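Local structure of BDI_3064 protein (Parabacteroides distasonis ATCC 8503, 5Z06) at residues Gln71-Arg76 and Asp592-Tyr597; Gly644-Asp650 and Leu662-Gln668; Met16-Tyr22 and Leu654-Val659; Ser529-Phe535 and Tyr597-Met603. The protein splits linear beta-1,2-glucan and beta-1,2-glucooligosaccharides of four or more units from the non-reducing end, releasing sophorose. All blocks are in the same frame, centred on the assembly; numbering follows the deposited sequence.

Contact 1: Gln71-Arg76 and Asp592-Tyr597; sequences QYCPVR and DFAWNY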
# COMPACT_ATOMS: atom_id res chain seq x y z
N GLN A 71 17.86 7.51 6.78
CA GLN A 71 16.61 7.90 7.41
C GLN A 71 15.67 6.72 7.56
O GLN A 71 15.47 5.91 6.63
CB GLN A 71 15.94 8.98 6.60
CG GLN A 71 16.74 10.26 6.51
CD GLN A 71 16.36 11.12 5.32
OE1 GLN A 71 15.52 10.73 4.51
NE2 GLN A 71 16.97 12.28 5.21
N TYR A 72 15.08 6.63 8.76
CA TYR A 72 14.02 5.67 9.00
C TYR A 72 12.88 6.01 8.05
O TYR A 72 12.52 7.17 7.96
CB TYR A 72 13.50 5.71 10.45
CG TYR A 72 12.26 4.86 10.62
CD1 TYR A 72 12.35 3.47 10.62
CD2 TYR A 72 11.01 5.44 10.75
CE1 TYR A 72 11.23 2.69 10.77
CE2 TYR A 72 9.87 4.66 10.89
CZ TYR A 72 9.98 3.28 10.90
OH TYR A 72 8.84 2.52 11.03
N CYS A 73 12.36 5.01 7.37
CA CYS A 73 11.28 5.17 6.37
C CYS A 73 9.97 4.88 7.07
O CYS A 73 9.72 3.73 7.38
CB CYS A 73 11.49 4.19 5.19
SG CYS A 73 10.05 3.98 4.09
N PRO A 74 9.18 5.91 7.41
CA PRO A 74 7.91 5.62 8.09
C PRO A 74 6.97 4.84 7.19
O PRO A 74 6.93 5.07 5.98
CB PRO A 74 7.33 6.99 8.41
CG PRO A 74 8.02 7.91 7.46
CD PRO A 74 9.41 7.36 7.37
N VAL A 75 6.27 3.90 7.78
CA VAL A 75 5.36 3.08 7.02
C VAL A 75 4.07 3.05 7.81
O VAL A 75 4.09 2.77 9.02
CB VAL A 75 5.91 1.66 6.82
CG1 VAL A 75 4.93 0.82 6.02
CG2 VAL A 75 7.27 1.70 6.13
N ARG A 76 2.97 3.34 7.12
CA ARG A 76 1.64 3.33 7.71
C ARG A 76 1.47 2.09 8.57
O ARG A 76 1.77 0.96 8.14
CB ARG A 76 0.59 3.38 6.61
CG ARG A 76 -0.85 3.26 7.08
CD ARG A 76 -1.78 3.23 5.88
NE ARG A 76 -1.75 4.51 5.20
CZ ARG A 76 -2.64 5.50 5.33
NH1 ARG A 76 -3.73 5.38 6.09
NH2 ARG A 76 -2.44 6.61 4.66
N ASP A 592 -0.03 6.81 -0.07
CA ASP A 592 1.12 7.24 0.73
C ASP A 592 2.30 7.55 -0.19
O ASP A 592 2.50 6.91 -1.20
CB ASP A 592 1.49 6.20 1.79
CG ASP A 592 0.51 6.19 2.95
OD1 ASP A 592 -0.37 7.08 3.01
OD2 ASP A 592 0.62 5.29 3.80
N PHE A 593 3.03 8.60 0.15
CA PHE A 593 4.28 8.92 -0.51
C PHE A 593 5.36 8.78 0.57
O PHE A 593 5.20 7.98 1.47
CB PHE A 593 4.17 10.31 -1.17
CG PHE A 593 5.36 10.74 -2.00
CD1 PHE A 593 6.09 9.82 -2.77
CD2 PHE A 593 5.77 12.09 -1.99
CE1 PHE A 593 7.18 10.23 -3.52
CE2 PHE A 593 6.87 12.50 -2.71
CZ PHE A 593 7.57 11.57 -3.49
N ALA A 594 6.43 9.55 0.48
CA ALA A 594 7.65 9.30 1.22
C ALA A 594 7.48 9.51 2.72
O ALA A 594 7.98 8.75 3.51
CB ALA A 594 8.74 10.22 0.69
N TRP A 595 6.78 10.59 3.06
CA TRP A 595 6.57 11.02 4.44
C TRP A 595 5.13 11.22 4.86
O TRP A 595 4.87 11.38 6.04
CB TRP A 595 7.30 12.35 4.63
CG TRP A 595 8.73 12.23 4.26
CD1 TRP A 595 9.33 12.69 3.13
CD2 TRP A 595 9.74 11.58 5.02
NE1 TRP A 595 10.67 12.38 3.14
CE2 TRP A 595 10.95 11.69 4.29
CE3 TRP A 595 9.75 10.91 6.26
CZ2 TRP A 595 12.15 11.15 4.75
CZ3 TRP A 595 10.95 10.37 6.71
CH2 TRP A 595 12.14 10.50 5.96
N ASN A 596 4.20 11.24 3.91
CA ASN A 596 2.81 11.57 4.23
C ASN A 596 1.88 11.02 3.17
O ASN A 596 2.31 10.60 2.09
CB ASN A 596 2.62 13.09 4.28
CG ASN A 596 3.18 13.78 3.05
OD1 ASN A 596 2.60 13.73 1.95
ND2 ASN A 596 4.34 14.41 3.21
N TYR A 597 0.60 11.04 3.51
CA TYR A 597 -0.44 10.73 2.57
C TYR A 597 -0.56 11.89 1.61
O TYR A 597 -0.35 13.04 1.97
CB TYR A 597 -1.73 10.52 3.31
CG TYR A 597 -2.95 10.32 2.44
CD1 TYR A 597 -3.20 9.08 1.81
CD2 TYR A 597 -3.85 11.36 2.24
CE1 TYR A 597 -4.33 8.89 1.04
CE2 TYR A 597 -4.98 11.18 1.45
CZ TYR A 597 -5.23 9.95 0.87
OH TYR A 597 -6.35 9.78 0.09
O HOH W 1 3.15 4.48 4.45
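Asp592 OD2 is gripped from two directions: Arg76 NE donates to it over 2.9 Å, and a water held by Arg76 N gives it a second hydrogen bond. The other carboxylate oxygen completes a side-on, two-armed salt bridge, with Arg76 NH2 standing 2.7 Å from Asp592 OD1 and meeting its syn lone pair almost straight, at 171°. The guanidinium and carboxylate are nearly coplanar, their planes 20° apart, so the acid lies along the guanidinium edge. Arg76 reaches there with CG turned anti to its own backbone nitrogen and a single bend at chi3 (-67°), which swings NE and NH2 together onto the acid. Its remaining nitrogen, NH1, pairs with Glu312 and lies by a bound glycerol. A methionine in place of Arg76 would probably leave Asp592 without both direct N-H bonds, held by the bridging water but freer to turn, and deprive Glu312 of this cationic mate.

Asp592 closes strand 590-592, and the residues after it form the connection of a beta hairpin to strand 597-599 in the glycoamylase-like part; Arg76 belongs to the loop leaving strand 65-71 of a five-stranded antiparallel sheet. A salt bridge at one end and proline-indole packing at the other join these two parts, distant in sequence. Pro74 CD packs 3.4 Å from Trp595 CZ3, with CG beside CE3. Gln71 OE1 comes to the indole edge near its plane, 3.4 Å from Trp595 CZ2, while its amide nitrogen is taken by Glu69. Tyr22 meets the same indole edge-to-face.

Contact 2: Gly644-Asp650 and Leu662-Gln668; sequences GEYGFRD and LFMGLNQ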
# COMPACT_ATOMS: atom_id res chain seq x y z
N GLY A 644 5.42 -6.74 -7.33
CA GLY A 644 5.71 -7.42 -6.10
C GLY A 644 4.73 -8.56 -5.88
O GLY A 644 3.93 -8.92 -6.77
N GLU A 645 4.75 -9.04 -4.64
CA GLU A 645 4.10 -10.28 -4.23
C GLU A 645 2.60 -10.15 -4.20
O GLU A 645 1.89 -11.16 -4.37
CB GLU A 645 4.59 -10.70 -2.84
CG GLU A 645 6.05 -11.15 -2.80
CD GLU A 645 7.06 -10.02 -2.84
OE1 GLU A 645 6.69 -8.84 -2.75
OE2 GLU A 645 8.25 -10.34 -2.94
N TYR A 646 2.13 -8.92 -3.95
CA TYR A 646 0.71 -8.65 -3.88
C TYR A 646 0.23 -7.74 -5.00
O TYR A 646 -0.77 -7.05 -4.86
CB TYR A 646 0.33 -8.12 -2.52
CG TYR A 646 0.46 -9.10 -1.37
CD1 TYR A 646 0.25 -10.47 -1.54
CD2 TYR A 646 0.76 -8.66 -0.11
CE1 TYR A 646 0.38 -11.34 -0.48
CE2 TYR A 646 0.87 -9.53 0.95
CZ TYR A 646 0.67 -10.86 0.75
OH TYR A 646 0.79 -11.69 1.82
N GLY A 647 0.91 -7.80 -6.14
CA GLY A 647 0.57 -6.99 -7.29
C GLY A 647 1.57 -5.86 -7.33
O GLY A 647 2.68 -5.98 -6.80
N PHE A 648 1.19 -4.76 -7.93
CA PHE A 648 2.12 -3.65 -8.04
C PHE A 648 2.25 -2.97 -6.71
O PHE A 648 1.29 -2.90 -5.95
CB PHE A 648 1.70 -2.65 -9.10
CG PHE A 648 1.64 -3.22 -10.47
CD1 PHE A 648 2.78 -3.30 -11.24
CD2 PHE A 648 0.44 -3.66 -11.00
CE1 PHE A 648 2.72 -3.81 -12.52
CE2 PHE A 648 0.38 -4.19 -12.28
CZ PHE A 648 1.52 -4.27 -13.03
N ARG A 649 3.43 -2.44 -6.46
CA ARG A 649 3.63 -1.64 -5.27
C ARG A 649 2.73 -0.43 -5.31
O ARG A 649 2.28 -0.00 -6.36
CB ARG A 649 5.09 -1.25 -5.13
CG ARG A 649 5.94 -2.49 -4.95
CD ARG A 649 7.37 -2.18 -4.61
NE ARG A 649 8.12 -3.42 -4.69
CZ ARG A 649 8.13 -4.35 -3.74
NH1 ARG A 649 7.45 -4.19 -2.60
NH2 ARG A 649 8.85 -5.45 -3.93
N ASP A 650 2.42 0.09 -4.14
CA ASP A 650 1.37 1.09 -4.02
C ASP A 650 1.56 2.32 -4.90
O ASP A 650 0.59 2.85 -5.44
CB ASP A 650 1.24 1.53 -2.59
CG ASP A 650 -0.04 2.25 -2.34
OD1 ASP A 650 -1.09 1.73 -2.75
OD2 ASP A 650 0.01 3.34 -1.71
N LEU A 662 4.98 -0.53 0.62
CA LEU A 662 3.78 -1.23 1.04
C LEU A 662 2.86 -1.57 -0.11
O LEU A 662 2.96 -1.03 -1.22
CB LEU A 662 3.02 -0.43 2.13
CG LEU A 662 2.66 1.04 1.92
CD1 LEU A 662 1.54 1.23 0.90
CD2 LEU A 662 2.19 1.64 3.23
N PHE A 663 1.95 -2.48 0.21
CA PHE A 663 0.76 -2.70 -0.55
C PHE A 663 -0.39 -2.21 0.30
O PHE A 663 -0.45 -2.46 1.51
CB PHE A 663 0.60 -4.18 -0.83
CG PHE A 663 1.75 -4.74 -1.56
CD1 PHE A 663 1.82 -4.62 -2.94
CD2 PHE A 663 2.79 -5.34 -0.87
CE1 PHE A 663 2.91 -5.12 -3.62
CE2 PHE A 663 3.88 -5.85 -1.55
CZ PHE A 663 3.94 -5.73 -2.93
N MET A 664 -1.33 -1.57 -0.36
CA MET A 664 -2.39 -0.86 0.34
C MET A 664 -3.69 -1.59 0.09
O MET A 664 -4.01 -1.89 -1.05
CB MET A 664 -2.45 0.56 -0.20
CG MET A 664 -3.22 1.52 0.66
SD MET A 664 -2.33 1.98 2.15
CE MET A 664 -3.69 2.87 2.91
N GLY A 665 -4.43 -1.88 1.16
CA GLY A 665 -5.74 -2.55 1.07
C GLY A 665 -6.71 -1.84 0.15
O GLY A 665 -7.45 -2.49 -0.60
N LEU A 666 -6.71 -0.51 0.22
CA LEU A 666 -7.58 0.28 -0.63
C LEU A 666 -7.25 0.16 -2.11
O LEU A 666 -8.14 0.36 -2.94
CB LEU A 666 -7.50 1.77 -0.27
CG LEU A 666 -8.20 2.28 0.96
CD1 LEU A 666 -7.79 3.72 1.12
CD2 LEU A 666 -9.71 2.18 0.80
N ASN A 667 -5.99 -0.09 -2.44
CA ASN A 667 -5.53 0.10 -3.82
C ASN A 667 -5.41 -1.17 -4.64
O ASN A 667 -5.40 -1.11 -5.87
CB ASN A 667 -4.21 0.86 -3.81
CG ASN A 667 -4.37 2.30 -3.32
OD1 ASN A 667 -5.47 2.80 -3.30
ND2 ASN A 667 -3.28 2.95 -2.94
N GLN A 668 -5.33 -2.31 -3.99
CA GLN A 668 -5.07 -3.54 -4.77
C GLN A 668 -6.37 -4.10 -5.29
O GLN A 668 -6.45 -4.50 -6.44
CB GLN A 668 -4.30 -4.58 -3.96
CG GLN A 668 -2.92 -4.20 -3.44
CD GLN A 668 -2.02 -3.58 -4.49
OE1 GLN A 668 -2.15 -2.40 -4.76
NE2 GLN A 668 -1.14 -4.39 -5.11
O HOH W 2 -0.92 -1.19 -6.71
O HOH W 3 5.69 -2.20 -1.79
O HOH W 4 -1.00 -0.81 -2.99
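The Phe663 ring is sandwiched between unlike neighbours: Tyr646 CB sits over one face, a CH-pi contact 3.8 Å from the ring centroid, and a water lies over the opposite face. Around its edge, near the ring plane, come Gly644 CA and two backbone oxygens, with Gly647 O 3.3 Å from Phe663 CE1. The Tyr646 ring turns its own edge toward the face of Phe663, a T-shaped pair with planes at 71°. Phe663 packs against the type I turn from Gly644 to Gly647, the two-residue link of the hairpin formed by strands 643-644 and 647-648.

Gln668, bent at chi2 (-49°), folds its amide back onto that turn. NE2 serves two carbonyls: Tyr646 O at 2.7 Å, approached from above the carbonyl plane, and Phe648 O at 3.0 Å, less straight at 137°. At the other end Asp650 N donates to Leu662 O, and Asn667 ND2 meets the syn lone pair of Asp650 OD1 at a short 2.5 Å, amide and carboxylate nearly coplanar. One water bridges Asp650 OD1, Met664 N and Gln668 OE1.

Every touching residue here is buried, yet the contact is rich in polar groups. The amides of Asn667 and Gln668, together with ordered water, pair oxygens that would otherwise be costly to bury, and the amide N-H and water received by Asp650 OD1 hold its carboxylate in one orientation.

Contact 3: Met16-Tyr22 and Leu654-Val659; sequences MKGDYFY and LTVNWV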
# COMPACT_ATOMS: atom_id res chain seq x y z
N MET A 16 14.55 0.57 -4.88
CA MET A 16 15.04 1.19 -6.10
C MET A 16 16.54 0.99 -6.25
O MET A 16 17.26 0.93 -5.27
CB MET A 16 14.70 2.69 -6.12
CG MET A 16 13.21 3.00 -6.12
SD MET A 16 12.34 2.26 -7.52
CE MET A 16 12.06 3.66 -8.59
N LYS A 17 17.00 0.90 -7.50
CA LYS A 17 18.42 0.87 -7.78
C LYS A 17 18.96 2.27 -7.72
O LYS A 17 18.20 3.24 -7.59
CB LYS A 17 18.69 0.29 -9.17
CG LYS A 17 18.38 -1.19 -9.23
CD LYS A 17 18.31 -1.70 -10.66
CE LYS A 17 17.58 -3.04 -10.70
NZ LYS A 17 17.21 -3.40 -12.10
N GLY A 18 20.28 2.34 -7.78
CA GLY A 18 21.02 3.56 -8.03
C GLY A 18 21.31 4.34 -6.77
O GLY A 18 22.44 4.52 -6.42
N ASP A 19 20.26 4.81 -6.12
CA ASP A 19 20.38 5.62 -4.93
C ASP A 19 19.18 5.40 -4.01
O ASP A 19 18.16 4.87 -4.43
CB ASP A 19 20.49 7.09 -5.32
CG ASP A 19 19.31 7.57 -6.17
OD1 ASP A 19 18.20 7.80 -5.65
OD2 ASP A 19 19.50 7.76 -7.37
N TYR A 20 19.32 5.86 -2.77
CA TYR A 20 18.40 5.51 -1.72
C TYR A 20 17.67 6.75 -1.24
O TYR A 20 18.26 7.70 -0.69
CB TYR A 20 19.11 4.82 -0.55
CG TYR A 20 18.11 4.30 0.45
CD1 TYR A 20 17.09 3.43 0.05
CD2 TYR A 20 18.14 4.71 1.79
CE1 TYR A 20 16.14 2.98 0.95
CE2 TYR A 20 17.19 4.23 2.69
CZ TYR A 20 16.19 3.37 2.25
OH TYR A 20 15.21 2.88 3.07
N PHE A 21 16.37 6.74 -1.45
CA PHE A 21 15.58 7.90 -1.24
C PHE A 21 15.74 8.38 0.18
O PHE A 21 15.96 9.55 0.40
CB PHE A 21 14.09 7.66 -1.56
CG PHE A 21 13.26 8.84 -1.21
CD1 PHE A 21 13.13 9.87 -2.10
CD2 PHE A 21 12.73 8.97 0.05
CE1 PHE A 21 12.42 11.01 -1.77
CE2 PHE A 21 12.04 10.11 0.40
CZ PHE A 21 11.87 11.13 -0.51
N TYR A 22 15.67 7.46 1.13
CA TYR A 22 15.70 7.80 2.55
C TYR A 22 17.12 7.89 3.08
O TYR A 22 17.48 7.23 4.05
CB TYR A 22 14.94 6.75 3.33
CG TYR A 22 13.48 6.73 3.00
CD1 TYR A 22 12.63 7.70 3.52
CD2 TYR A 22 12.95 5.76 2.17
CE1 TYR A 22 11.27 7.68 3.22
CE2 TYR A 22 11.61 5.75 1.87
CZ TYR A 22 10.78 6.70 2.41
OH TYR A 22 9.46 6.63 2.09
N LEU A 654 9.51 8.03 -10.12
CA LEU A 654 10.79 7.94 -10.83
C LEU A 654 11.58 9.23 -10.71
O LEU A 654 12.80 9.21 -10.79
CB LEU A 654 10.60 7.55 -12.29
CG LEU A 654 10.04 6.14 -12.48
CD1 LEU A 654 9.74 5.91 -13.95
CD2 LEU A 654 10.99 5.09 -11.93
N THR A 655 10.91 10.35 -10.48
CA THR A 655 11.59 11.64 -10.45
C THR A 655 12.52 11.73 -9.27
O THR A 655 13.64 12.19 -9.42
CB THR A 655 10.57 12.79 -10.49
OG1 THR A 655 9.80 12.64 -11.68
CG2 THR A 655 11.27 14.17 -10.52
N VAL A 656 12.06 11.25 -8.11
CA VAL A 656 12.88 11.23 -6.91
C VAL A 656 13.44 9.85 -6.58
O VAL A 656 14.10 9.67 -5.54
CB VAL A 656 12.10 11.80 -5.69
CG1 VAL A 656 11.51 13.15 -6.03
CG2 VAL A 656 11.01 10.86 -5.22
N ASN A 657 13.17 8.87 -7.44
CA ASN A 657 13.68 7.50 -7.30
C ASN A 657 13.20 6.83 -6.00
O ASN A 657 13.98 6.41 -5.14
CB ASN A 657 15.20 7.42 -7.42
CG ASN A 657 15.66 6.02 -7.69
OD1 ASN A 657 15.02 5.33 -8.45
ND2 ASN A 657 16.71 5.56 -7.03
N TRP A 658 11.88 6.74 -5.91
CA TRP A 658 11.17 6.22 -4.76
C TRP A 658 10.11 5.21 -5.24
O TRP A 658 9.48 5.38 -6.27
CB TRP A 658 10.50 7.38 -4.03
CG TRP A 658 9.68 6.96 -2.87
CD1 TRP A 658 10.10 6.79 -1.58
CD2 TRP A 658 8.30 6.64 -2.89
NE1 TRP A 658 9.05 6.40 -0.79
CE2 TRP A 658 7.93 6.30 -1.57
CE3 TRP A 658 7.33 6.62 -3.89
CZ2 TRP A 658 6.64 5.94 -1.23
CZ3 TRP A 658 6.06 6.26 -3.56
CH2 TRP A 658 5.72 5.93 -2.23
N VAL A 659 9.94 4.16 -4.47
CA VAL A 659 8.79 3.28 -4.60
C VAL A 659 8.26 2.98 -3.21
O VAL A 659 9.00 2.93 -2.24
CB VAL A 659 9.13 2.00 -5.40
CG1 VAL A 659 10.16 1.16 -4.68
CG2 VAL A 659 7.86 1.18 -5.68
O HOH W 5 15.60 5.12 -3.42
O HOH W 6 16.35 8.74 -4.12
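Phe21 and Trp658 bring the two backbones to 5.9 Å between their CA atoms, just after Asn657 adopts left-handed angles (phi 61°, psi 60°) as the first residue of a G1 beta bulge facing Asn653. The side chain of Asn657 then reaches across as a double donor. Its ND2 meets Lys17 O at 2.8 Å and Asp19 OD1 at 3.0 Å, the latter from above the carboxylate plane; Asp19 OD2 is held separately by Arg37. Met16 slides past this amide, its CE 3.4 Å from Asn657 OD1; the bend at chi2 tucks its sulfur against Val659 CG1, and chi3 carries CE toward the amide oxygen and Leu654. An alanine in place of Asn657 is likely to leave Lys17 O without this donor and to open a gap beside Met16.

The second half is aromatic. Trp658 turns its edge to the face of Phe21, Trp658 CD1 lying 3.8 Å from Phe21 CG. Near the indole plane, Trp658 NE1 donates to Tyr22 OH over 2.9 Å. Tyr22 OH in turn is bonded to Ala594 O. Phe21 CE1 also rests 3.7 Å from Val656 CG2. Between the two halves a water ties Asp19 O and Asn657 O to Phe21 N.

The loop between strands 9-11 and 23-28 is thus laid against an outer strand, 658-659, of a three-stranded sheet, with Phe641 of helix 639-642 touching Met16, Leu654 and Val659.

Contact 4: Ser529-Phe535 and Tyr597-Met603; sequences SNGGPLF and YQAQEPM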
# COMPACT_ATOMS: atom_id res chain seq x y z
N SER A 529 -13.03 20.26 -9.89
CA SER A 529 -11.80 20.44 -10.62
C SER A 529 -11.87 19.59 -11.88
O SER A 529 -12.94 19.56 -12.51
CB SER A 529 -10.61 20.13 -9.72
OG SER A 529 -9.42 20.56 -10.33
N ASN A 530 -10.78 18.91 -12.27
CA ASN A 530 -10.84 18.03 -13.43
C ASN A 530 -11.08 16.56 -13.08
O ASN A 530 -10.83 15.69 -13.90
CB ASN A 530 -9.64 18.23 -14.39
CG ASN A 530 -8.31 17.87 -13.78
OD1 ASN A 530 -8.21 17.47 -12.62
ND2 ASN A 530 -7.26 18.00 -14.57
N GLY A 531 -11.62 16.31 -11.88
CA GLY A 531 -12.08 14.99 -11.48
C GLY A 531 -11.63 14.53 -10.10
O GLY A 531 -12.20 13.60 -9.53
N GLY A 532 -10.58 15.18 -9.58
CA GLY A 532 -10.03 14.81 -8.31
C GLY A 532 -9.12 13.60 -8.48
O GLY A 532 -8.80 13.19 -9.60
N PRO A 533 -8.67 13.04 -7.35
CA PRO A 533 -7.92 11.80 -7.42
C PRO A 533 -8.72 10.79 -8.20
O PRO A 533 -9.95 10.71 -8.04
CB PRO A 533 -7.79 11.37 -5.97
CG PRO A 533 -8.04 12.59 -5.16
CD PRO A 533 -8.97 13.43 -5.97
N LEU A 534 -8.04 10.02 -9.03
CA LEU A 534 -8.74 9.09 -9.90
C LEU A 534 -9.46 7.97 -9.18
O LEU A 534 -10.34 7.35 -9.77
CB LEU A 534 -7.80 8.51 -10.95
CG LEU A 534 -8.43 7.91 -12.20
CD1 LEU A 534 -9.34 8.91 -12.89
CD2 LEU A 534 -7.33 7.46 -13.14
N PHE A 535 -9.13 7.70 -7.92
CA PHE A 535 -9.86 6.66 -7.18
C PHE A 535 -11.33 7.00 -6.97
O PHE A 535 -12.14 6.12 -6.67
CB PHE A 535 -9.19 6.31 -5.86
CG PHE A 535 -9.48 7.25 -4.74
CD1 PHE A 535 -10.60 7.06 -3.93
CD2 PHE A 535 -8.64 8.31 -4.45
CE1 PHE A 535 -10.87 7.90 -2.86
CE2 PHE A 535 -8.91 9.17 -3.39
CZ PHE A 535 -10.02 8.96 -2.59
N TYR A 597 0.60 11.04 3.51
CA TYR A 597 -0.44 10.73 2.57
C TYR A 597 -0.56 11.89 1.61
O TYR A 597 -0.35 13.04 1.97
CB TYR A 597 -1.73 10.52 3.31
CG TYR A 597 -2.95 10.32 2.44
CD1 TYR A 597 -3.20 9.08 1.81
CD2 TYR A 597 -3.85 11.36 2.24
CE1 TYR A 597 -4.33 8.89 1.04
CE2 TYR A 597 -4.98 11.18 1.45
CZ TYR A 597 -5.23 9.95 0.87
OH TYR A 597 -6.35 9.78 0.09
N GLN A 598 -0.90 11.58 0.38
CA GLN A 598 -1.18 12.62 -0.61
C GLN A 598 -2.32 12.18 -1.50
O GLN A 598 -2.42 11.00 -1.86
CB GLN A 598 0.07 12.93 -1.44
CG GLN A 598 0.80 11.72 -2.00
CD GLN A 598 1.97 12.13 -2.89
OE1 GLN A 598 2.64 13.13 -2.65
NE2 GLN A 598 2.22 11.34 -3.92
N ALA A 599 -3.20 13.12 -1.82
CA ALA A 599 -4.37 12.82 -2.64
C ALA A 599 -4.11 13.41 -4.02
O ALA A 599 -4.58 14.48 -4.32
CB ALA A 599 -5.63 13.40 -1.98
N GLN A 600 -3.31 12.72 -4.84
CA GLN A 600 -2.84 13.31 -6.08
C GLN A 600 -3.93 13.38 -7.11
O GLN A 600 -4.89 12.59 -7.10
CB GLN A 600 -1.64 12.54 -6.64
CG GLN A 600 -0.43 12.49 -5.73
CD GLN A 600 0.05 13.87 -5.31
OE1 GLN A 600 -0.64 14.57 -4.57
NE2 GLN A 600 1.23 14.27 -5.78
N GLU A 601 -3.77 14.35 -8.00
CA GLU A 601 -4.75 14.61 -9.06
C GLU A 601 -3.98 15.03 -10.30
O GLU A 601 -2.84 15.45 -10.17
CB GLU A 601 -5.69 15.77 -8.69
CG GLU A 601 -6.20 15.80 -7.26
CD GLU A 601 -6.95 17.08 -6.94
OE1 GLU A 601 -7.31 17.82 -7.89
OE2 GLU A 601 -7.18 17.32 -5.74
N PRO A 602 -4.64 14.99 -11.49
CA PRO A 602 -4.01 15.56 -12.68
C PRO A 602 -4.12 17.09 -12.66
O PRO A 602 -4.82 17.71 -13.48
CB PRO A 602 -4.81 14.92 -13.83
CG PRO A 602 -6.17 14.69 -13.27
CD PRO A 602 -5.97 14.42 -11.79
N MET A 603 -3.42 17.68 -11.70
CA MET A 603 -3.35 19.11 -11.48
C MET A 603 -1.96 19.38 -10.91
O MET A 603 -1.54 18.63 -10.01
CB MET A 603 -4.41 19.52 -10.45
CG MET A 603 -5.85 19.41 -10.93
SD MET A 603 -6.23 20.55 -12.28
CE MET A 603 -6.31 22.09 -11.34
O HOH W 7 -7.83 20.43 -8.26
O HOH W 8 -8.68 17.14 -9.96
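Asn530 and Pro602 form the tight end of this contact, where Asn530 ND2 donates to Pro602 O over 2.7 Å, nearly straight at 168°. Placing CG between the backbone nitrogen and carbonyl carbon (chi1 64°) lets the amide reach that carbonyl while OD1 lies 3.5 Å from Pro602 CG. Met603, folded at chi2 and chi3, slides past the same amide in the opposite direction; its CE stops 3.6 Å from Ser529 OG. Midway, Pro533 CA makes a C-H...O contact of 3.1 Å with Gln600 O, and the Glu601 chain runs alongside the proline ring, CG 3.7 Å from Pro533 N.

Water takes over around the Glu601 carboxylate. One molecule links OE1 to Ser529 OG, and another links it to Asn530 OD1 and Gly532 N, so the acid is bound to the opposite loop through two ordered waters. Looser still is the end toward exposed Tyr597, whose OH comes no nearer than 4.4 Å to Phe535 CE2.

A glycerol bound by Gln600 may mark a pocket nearby. Through an inverse gamma turn centred on Pro602, which packs against helix 556-573, the chain leaving hairpin strand 597-599 is pinned to the loop before that helix, within the glycoamylase-like region of the six-hairpin clan.

Contact 2 is the core of the set: every touching residue is buried and the centre of the contact lies about 5 Å from the centre of the chain. Contact 4 is also mostly buried, whereas contacts 1 and 3 are more open. Both of these join N-terminal loops to the glycoamylase-like region across more than 500 residues, and they meet through Tyr22, Ala594 and Gln71. Contacts 2 and 4 stay inside that region and do not touch. Contact 1 pairs a salt bridge with tryptophan packing, contact 3 an asparagine double donor with an aromatic cluster; contact 2 sets a phenylalanine among buried amide-carbonyl bonds, and contact 4 rests on one direct bond, proline packing and bridging waters. Met664 packs on Arg76, linking contacts 1 and 2.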